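Local coordinates for calcium-regulated actin-bundling protein (PDB 4X3N) that binds and bundles actin filaments under the control of calcium, and may help shape and reorganise filopodia and pseudopodia as the cell moves, at residues D93-F96 with D97-L100; N115-Y118 with A119-P123; A246-R249 with T250-K254. All coordinates share one frame; numbering follows the deposited sequence.

Contact 1: D93-F96 with D97-L100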
# COMPACT_ATOMS: atom_id res chain seq x y z
N ASP A 93 -3.81 1.81 11.83
CA ASP A 93 -4.79 0.93 11.21
C ASP A 93 -4.14 -0.22 10.38
O ASP A 93 -2.94 -0.26 10.17
CB ASP A 93 -5.78 1.76 10.50
CG ASP A 93 -5.20 2.51 9.27
OD1 ASP A 93 -4.29 2.01 8.61
OD2 ASP A 93 -5.58 3.64 9.03
N LEU A 94 -4.94 -1.20 10.04
CA LEU A 94 -4.52 -2.41 9.38
C LEU A 94 -5.30 -2.61 8.06
O LEU A 94 -6.53 -2.36 7.97
CB LEU A 94 -4.82 -3.62 10.27
CG LEU A 94 -4.47 -3.57 11.78
CD1 LEU A 94 -4.87 -4.90 12.43
CD2 LEU A 94 -2.98 -3.29 11.95
N ASP A 95 -4.63 -3.14 7.03
CA ASP A 95 -5.36 -3.53 5.83
C ASP A 95 -6.17 -4.78 6.20
O ASP A 95 -5.97 -5.34 7.31
CB ASP A 95 -4.44 -3.66 4.62
CG ASP A 95 -3.55 -4.92 4.59
OD1 ASP A 95 -3.83 -6.01 5.16
OD2 ASP A 95 -2.53 -4.81 3.81
N PHE A 96 -7.00 -5.25 5.31
CA PHE A 96 -7.88 -6.36 5.65
C PHE A 96 -7.14 -7.72 5.88
O PHE A 96 -7.58 -8.59 6.70
CB PHE A 96 -8.98 -6.53 4.58
CG PHE A 96 -10.10 -5.51 4.63
CD1 PHE A 96 -10.12 -4.47 5.51
CD2 PHE A 96 -11.11 -5.61 3.69
CE1 PHE A 96 -11.14 -3.55 5.48
CE2 PHE A 96 -12.14 -4.70 3.67
CZ PHE A 96 -12.17 -3.67 4.57
N ASP A 97 -6.02 -7.93 5.21
CA ASP A 97 -5.31 -9.17 5.44
C ASP A 97 -4.67 -9.14 6.83
O ASP A 97 -4.73 -10.13 7.57
CB ASP A 97 -4.28 -9.46 4.35
CG ASP A 97 -4.92 -9.89 3.05
OD1 ASP A 97 -5.95 -10.60 3.05
OD2 ASP A 97 -4.39 -9.51 2.03
N ILE A 98 -4.02 -8.01 7.17
CA ILE A 98 -3.44 -7.89 8.47
C ILE A 98 -4.53 -7.89 9.61
O ILE A 98 -4.31 -8.49 10.66
CB ILE A 98 -2.55 -6.66 8.56
CG1 ILE A 98 -1.46 -6.66 7.49
CG2 ILE A 98 -1.91 -6.62 9.92
CD1 ILE A 98 -0.56 -7.91 7.46
N ALA A 99 -5.67 -7.22 9.40
CA ALA A 99 -6.81 -7.29 10.30
C ALA A 99 -7.25 -8.69 10.58
O ALA A 99 -7.54 -9.08 11.74
CB ALA A 99 -7.99 -6.47 9.78
N LEU A 100 -7.34 -9.47 9.53
CA LEU A 100 -7.61 -10.88 9.67
C LEU A 100 -6.66 -11.59 10.63
O LEU A 100 -7.08 -12.36 11.48
CB LEU A 100 -7.58 -11.49 8.28
CG LEU A 100 -8.27 -12.81 8.14
CD1 LEU A 100 -8.69 -13.08 6.70
CD2 LEU A 100 -7.34 -13.89 8.65

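Contact 2: N115-Y118 with A119-P123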
# COMPACT_ATOMS: atom_id res chain seq x y z
N ASN A 115 -5.75 -18.58 29.46
CA ASN A 115 -6.35 -17.25 29.59
C ASN A 115 -7.83 -17.30 29.89
O ASN A 115 -8.59 -16.34 29.62
CB ASN A 115 -6.17 -16.45 28.30
CG ASN A 115 -4.74 -16.34 27.85
OD1 ASN A 115 -3.86 -16.13 28.67
ND2 ASN A 115 -4.50 -16.48 26.55
N LYS A 116 -8.28 -18.40 30.45
CA LYS A 116 -9.69 -18.51 30.73
C LYS A 116 -10.21 -17.42 31.69
O LYS A 116 -11.41 -17.15 31.73
CB LYS A 116 -10.04 -19.90 31.24
CG LYS A 116 -9.54 -20.27 32.64
CD LYS A 116 -9.61 -21.78 32.89
CE LYS A 116 -11.01 -22.36 32.71
NZ LYS A 116 -11.79 -22.47 33.98
N ASN A 117 -9.30 -16.81 32.44
CA ASN A 117 -9.63 -15.68 33.31
C ASN A 117 -10.18 -14.51 32.49
O ASN A 117 -11.29 -14.01 32.73
CB ASN A 117 -8.38 -15.24 34.11
CG ASN A 117 -8.48 -13.81 34.62
OD1 ASN A 117 -9.36 -13.46 35.42
ND2 ASN A 117 -7.58 -12.96 34.15
N TYR A 118 -9.40 -14.08 31.52
CA TYR A 118 -9.87 -13.09 30.57
C TYR A 118 -11.22 -13.45 29.95
O TYR A 118 -12.10 -12.60 29.82
CB TYR A 118 -8.83 -12.91 29.51
CG TYR A 118 -7.62 -12.10 29.97
CD1 TYR A 118 -7.72 -10.74 30.22
CD2 TYR A 118 -6.35 -12.68 30.10
CE1 TYR A 118 -6.61 -9.99 30.61
CE2 TYR A 118 -5.25 -11.93 30.47
CZ TYR A 118 -5.40 -10.59 30.71
OH TYR A 118 -4.35 -9.82 31.10
N ALA A 119 -11.44 -14.72 29.63
CA ALA A 119 -12.68 -15.09 28.94
C ALA A 119 -13.93 -15.10 29.81
O ALA A 119 -15.03 -14.70 29.39
CB ALA A 119 -12.48 -16.42 28.24
N THR A 120 -13.78 -15.55 31.04
CA THR A 120 -14.88 -15.54 32.01
C THR A 120 -15.06 -14.13 32.61
O THR A 120 -16.17 -13.71 32.90
CB THR A 120 -14.60 -16.57 33.18
OG1 THR A 120 -13.20 -16.57 33.51
CG2 THR A 120 -14.87 -17.98 32.73
N THR A 121 -13.99 -13.40 32.80
CA THR A 121 -14.13 -12.07 33.40
C THR A 121 -14.64 -10.99 32.43
O THR A 121 -15.22 -10.02 32.88
CB THR A 121 -12.82 -11.57 34.02
OG1 THR A 121 -12.24 -12.60 34.80
CG2 THR A 121 -13.07 -10.30 34.93
N TYR A 122 -14.47 -11.15 31.12
CA TYR A 122 -14.83 -10.09 30.16
C TYR A 122 -15.69 -10.62 29.03
O TYR A 122 -15.28 -10.54 27.87
CB TYR A 122 -13.55 -9.50 29.59
CG TYR A 122 -12.59 -9.01 30.65
CD1 TYR A 122 -12.83 -7.82 31.31
CD2 TYR A 122 -11.51 -9.75 31.04
CE1 TYR A 122 -11.98 -7.35 32.26
CE2 TYR A 122 -10.65 -9.31 32.01
CZ TYR A 122 -10.91 -8.10 32.61
OH TYR A 122 -10.13 -7.57 33.55
N PRO A 123 -16.90 -11.18 29.35
CA PRO A 123 -17.65 -11.83 28.29
C PRO A 123 -17.93 -10.88 27.13
O PRO A 123 -17.80 -11.24 25.99
CB PRO A 123 -18.97 -12.26 28.99
CG PRO A 123 -19.02 -11.46 30.27
CD PRO A 123 -17.57 -11.33 30.65

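Contact 3: A246-R249 with T250-K254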
# COMPACT_ATOMS: atom_id res chain seq x y z
N ALA A 246 4.74 12.06 38.29
CA ALA A 246 4.30 13.36 38.79
C ALA A 246 3.29 13.96 37.86
O ALA A 246 2.32 14.60 38.26
CB ALA A 246 5.49 14.32 38.96
N ALA A 247 3.51 13.82 36.58
CA ALA A 247 2.59 14.44 35.68
C ALA A 247 1.23 13.67 35.74
O ALA A 247 0.15 14.27 35.71
CB ALA A 247 3.14 14.41 34.28
N VAL A 248 1.30 12.36 35.78
CA VAL A 248 0.04 11.53 35.86
C VAL A 248 -0.77 11.90 37.11
O VAL A 248 -1.97 12.20 37.01
CB VAL A 248 0.38 10.03 35.82
CG1 VAL A 248 -0.78 9.18 36.27
CG2 VAL A 248 0.76 9.67 34.39
N ARG A 249 -0.09 11.95 38.26
CA ARG A 249 -0.69 12.45 39.51
C ARG A 249 -1.38 13.80 39.38
O ARG A 249 -2.55 13.92 39.74
CB ARG A 249 0.36 12.55 40.62
CG ARG A 249 0.67 11.20 41.25
CD ARG A 249 0.70 11.20 42.79
NE ARG A 249 2.05 11.51 43.31
CZ ARG A 249 3.11 10.69 43.28
NH1 ARG A 249 3.02 9.48 42.74
NH2 ARG A 249 4.29 11.08 43.78
N THR A 250 -0.68 14.82 38.89
CA THR A 250 -1.35 16.11 38.85
C THR A 250 -2.52 16.08 37.91
O THR A 250 -3.58 16.62 38.23
CB THR A 250 -0.46 17.41 38.67
OG1 THR A 250 -0.62 17.99 37.38
CG2 THR A 250 0.96 17.22 38.99
N ALA A 251 -2.41 15.41 36.77
CA ALA A 251 -3.58 15.19 35.91
C ALA A 251 -4.71 14.42 36.60
O ALA A 251 -5.86 14.77 36.48
CB ALA A 251 -3.19 14.41 34.66
N SER A 252 -4.37 13.38 37.34
CA SER A 252 -5.40 12.54 37.96
C SER A 252 -6.12 13.34 39.09
O SER A 252 -7.35 13.42 39.13
CB SER A 252 -4.72 11.27 38.50
OG SER A 252 -4.01 10.57 37.44
N LYS A 253 -5.35 13.97 39.97
CA LYS A 253 -5.93 14.86 40.98
C LYS A 253 -6.87 15.87 40.38
O LYS A 253 -7.90 16.16 40.96
CB LYS A 253 -4.85 15.62 41.78
CG LYS A 253 -4.71 15.24 43.27
CD LYS A 253 -4.68 13.73 43.54
CE LYS A 253 -3.52 13.28 44.44
NZ LYS A 253 -2.27 12.94 43.67
N LYS A 254 -6.50 16.44 39.25
CA LYS A 254 -7.33 17.47 38.69
C LYS A 254 -8.58 16.93 38.05
O LYS A 254 -9.57 17.60 38.10
CB LYS A 254 -6.60 18.34 37.70
CG LYS A 254 -7.46 19.47 37.21
CD LYS A 254 -6.64 20.69 36.88
CE LYS A 254 -7.48 21.68 36.08
NZ LYS A 254 -6.74 22.96 35.97

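Contact 1: D93-F96 with D97-L100
D95 reaches forward with its carboxylate to I98, three residues on, and caps the helix that begins at F96. The acceptor is OD1: I98 N lies 2.8 Å from D95 OD1 in an almost straight bond (174° at the hydrogen), and the oxygen is met nearly end-on to its C-O bond. Chi1 of D95 (75°) sets CG between the backbone N and the carbonyl carbon, which turns the carboxylate over the N-H groups of the first turn; D97 N is also close, 2.9 Å from D95 OD1. Aspartate suits an N-cap because its side chain is short and its oxygen can stand in for the carbonyl that the first turn lacks. The helix proper then takes over, with A99 N bonded to D95 O at 2.8 Å and L100 N to F96 O at 3.0 Å.

Beneath the cap lies an apolar layer. L94 sends one branch to each of two helix residues: CD1 rests 3.7 Å from A99 CA, while CD2 meets I98 CG2 at 4.0 Å, the two side chains crossing at about a right angle. The small A99 lets the leucine lie close to the helix backbone, and L94 and I98 also pack on helix 61-79.

Farther out, backbone bonds from L94 to V151 join strand 93-95 to strand 150-152, next to the calcium site, where R150 takes part and also forms a salt bridge with D93. D97 OD1 pairs with K136 and with R140 of a second subunit. The helix start and the I98 N-H would probably favour a charged D95; D97, a like charge nearby, works the other way, an effect its two salt bridges probably offset.

Contact 2: N115-Y118 with A119-P123
The short helix 116-121 lies wholly within this contact, and both its threonines turn their hydroxyls toward the preceding turn. T120 OG1 donates to K116 O at 2.6 Å, while T120 N bonds the same oxygen at 2.9 Å; the two donors arrive from opposite faces of the carbonyl plane. A chi1 of 38° puts OG1 between the backbone N and the carbonyl carbon of T120, within reach of that oxygen. T121 makes a different choice: its OG1 stands 2.7 Å from N117 O and 3.1 Å from N117 OD1, two acceptors that compete for one proton. Threonine suits such exposed turns, since a carbonyl of its own helix can satisfy its hydroxyl.

In a helix of under two turns the backbone ladder is short, and the T120 hydroxyl bond supplements it. The ladder opens with A119 N on N115 O and ends in a weak bond from Y122 N to Y118 O, as Y122 leaves helical geometry.

The tyrosines Y118 and Y122 lie side by side and point the same way toward helix 61-79, where Y118 touches S66 and V67 and Y122 touches E62. Y122 CE2 approaches Y118 CD1 obliquely at 3.7 Å, and Y118 O lies at the edge of the Y122 ring. N117 ND2 sits 4.2 Å above the centre of the Y118 ring.

Contact 3: A246-R249 with T250-K254
S252 folds its hydroxyl back onto V248, one turn earlier, and this makes the tight side of the contact. V248 O takes two bonds from the one residue: S252 N at 2.7 Å, nearly in line with the carbonyl, and S252 OG at 2.6 Å, standing 54° out of the carbonyl plane. With OG anti to its own carbonyl carbon (chi1 -56°), the serine turns the oxygen toward the preceding turn, and V248 CG1 lies 3.7 Å from S252 OG. Serine fits a buried helix face because it is small and its polar atom is satisfied twice, by V248 O and by N280. An alanine in place of S252 would probably leave N280 ND2 without this acceptor and V248 O with a single donor. A251, also buried, adds little bulk beside it.

On the solvent side the packing is looser. R249 and K253 run side by side in the same direction, yet their charges are alike: R249 NE and K253 NZ stay 4.6 Å apart, and the nearer approach is K253 NZ to R249 CD at 3.6 Å. R249 instead turns its guanidinium back to E245, whose carboxylate probably eases the repulsion. Beneath these long chains the backbone remains regular, K253 N bonding R249 O at 2.8 Å.

Both segments belong to helix 232-255, within the C-terminal F-actin-bundling family region. A247 and V248 lie on helix 181-211, against A186, A189 and L190, while V248 and S252 face M279, N280 and I276 of helix 273-290, so that V248 sits between the two neighbouring helices, with small A247 and S252 each facing one of them.

Contact 1 is buried, contact 2 lies at the surface and contact 3 is mixed, with one face inward and one in solvent. Contacts 1 and 2 belong to successive helices, 96-111 and 116-121, and both lean on helix 61-79, though their centres are about 25 Å apart. Contact 3 joins none of these elements and stands across the chain's centre from contact 1, its own centre about 36 Å from that one. Side chains bond to backbone in all three, but differently: a carboxylate accepts at a helix start in contact 1, whereas hydroxyls donate to carbonyls within a helix in contacts 2 and 3. Only contact 1 touches other subunits.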